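Ydr267cp (Saccharomyces cerevisiae, PDB 2HES) is an essential WD40-repeat beta-propeller component of the cytosolic iron-sulfur protein assembly machinery, required for maturation of extramitochondrial Fe/S proteins. Local coordinates at residues S116-G119 with Y120-A123. Numbering follows the deposited sequence.
Sequences SNDG and YYLA
S116 and Y121 pair across the hairpin connection between strands 110-115 and 121-126, the two innermost strands of a four-stranded WD40 propeller blade; the turn lies in repeat WD 3. S116 N donates to Y121 O at 2.9 Å with an N-H...O angle of 162°, which closes the connection. Inside it, S116-G119 forms a type I beta turn, whose defining bond runs from G119 N to S116 O (3.0 Å); G119 takes a positive phi as the chain leaves the turn for Y120.

Two further backbone donors, Y120 N and Y121 N, are met by side chains. With chi1 at 58°, the hydroxyl of S116 sits between its own N and carbonyl carbon and points across the turn, where OG accepts from Y121 N at 3.1 Å along a bent path (141°). The same OG donates to D118 OD1 at 2.7 Å, on the syn side and tilted out of the carboxylate plane. Y120 N binds OD1 as well, at 3.1 Å and nearly straight, but comes from the opposite face of the carboxylate plane. OD1 thus takes two donors, a grip that should limit rotation of the carboxylate. With an alanine in place of S116, Y121 N is likely to lose its acceptor and D118 OD1 one of its two donors, so that the carboxylate could turn more easily.

The two tyrosines meet the turn differently. Y121 lays its CB against S116 OG at 3.3 Å, while its side chain also touches W161 of strand 156-161, in the next blade, a residue that S116 touches too. The side chains of D118 and Y120 cross at about a right angle, with the carboxylate and ring planes inclined to each other and Y120 CD2 3.7 Å from D118 CG, and the backbone O of D118 lies over the centre of one face of the Y120 ring, 3.9 Å above its plane.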
# COMPACT_ATOMS: atom_id res chain seq x y z
N SER A 116 6.47 9.87 1.03
CA SER A 116 7.91 9.60 0.95
C SER A 116 8.47 9.43 2.35
O SER A 116 7.91 9.98 3.28
CB SER A 116 8.61 10.74 0.22
OG SER A 116 8.37 11.97 0.88
N ASN A 117 9.57 8.67 2.52
CA ASN A 117 10.11 8.45 3.87
C ASN A 117 10.73 9.68 4.52
O ASN A 117 10.78 9.73 5.73
CB ASN A 117 11.07 7.25 3.96
CG ASN A 117 11.47 6.93 5.43
OD1 ASN A 117 10.61 6.66 6.29
ND2 ASN A 117 12.78 6.97 5.71
N ASP A 118 11.11 10.69 3.74
CA ASP A 118 11.51 11.98 4.38
C ASP A 118 10.32 12.81 4.93
O ASP A 118 10.52 13.82 5.63
CB ASP A 118 12.43 12.82 3.47
CG ASP A 118 11.75 13.32 2.18
OD1 ASP A 118 10.51 13.24 2.01
OD2 ASP A 118 12.49 13.84 1.29
N GLY A 119 9.10 12.40 4.59
CA GLY A 119 7.90 13.00 5.13
C GLY A 119 7.46 14.26 4.43
O GLY A 119 6.48 14.91 4.84
N TYR A 120 8.14 14.62 3.35
CA TYR A 120 7.79 15.85 2.65
C TYR A 120 6.87 15.73 1.45
O TYR A 120 6.33 16.72 1.00
CB TYR A 120 9.02 16.57 2.20
CG TYR A 120 9.88 17.05 3.30
CD1 TYR A 120 9.34 17.77 4.38
CD2 TYR A 120 11.25 16.83 3.25
CE1 TYR A 120 10.16 18.23 5.41
CE2 TYR A 120 12.07 17.31 4.26
CZ TYR A 120 11.52 18.00 5.33
OH TYR A 120 12.37 18.46 6.33
N TYR A 121 6.71 14.53 0.92
CA TYR A 121 5.92 14.36 -0.30
C TYR A 121 4.81 13.38 -0.01
O TYR A 121 5.03 12.39 0.68
CB TYR A 121 6.79 13.81 -1.43
CG TYR A 121 7.86 14.75 -1.89
CD1 TYR A 121 7.54 16.05 -2.31
CD2 TYR A 121 9.19 14.33 -1.96
CE1 TYR A 121 8.56 16.92 -2.76
CE2 TYR A 121 10.19 15.19 -2.40
CZ TYR A 121 9.86 16.48 -2.79
OH TYR A 121 10.87 17.32 -3.24
N LEU A 122 3.63 13.74 -0.45
CA LEU A 122 2.46 12.90 -0.42
C LEU A 122 2.03 12.69 -1.87
O LEU A 122 1.74 13.64 -2.59
CB LEU A 122 1.34 13.58 0.40
CG LEU A 122 0.01 12.83 0.42
CD1 LEU A 122 0.18 11.57 1.19
CD2 LEU A 122 -1.15 13.70 1.04
N ALA A 123 2.05 11.42 -2.30
CA ALA A 123 1.52 11.03 -3.60
C ALA A 123 0.07 10.58 -3.49
O ALA A 123 -0.31 9.90 -2.53
CB ALA A 123 2.33 9.87 -4.14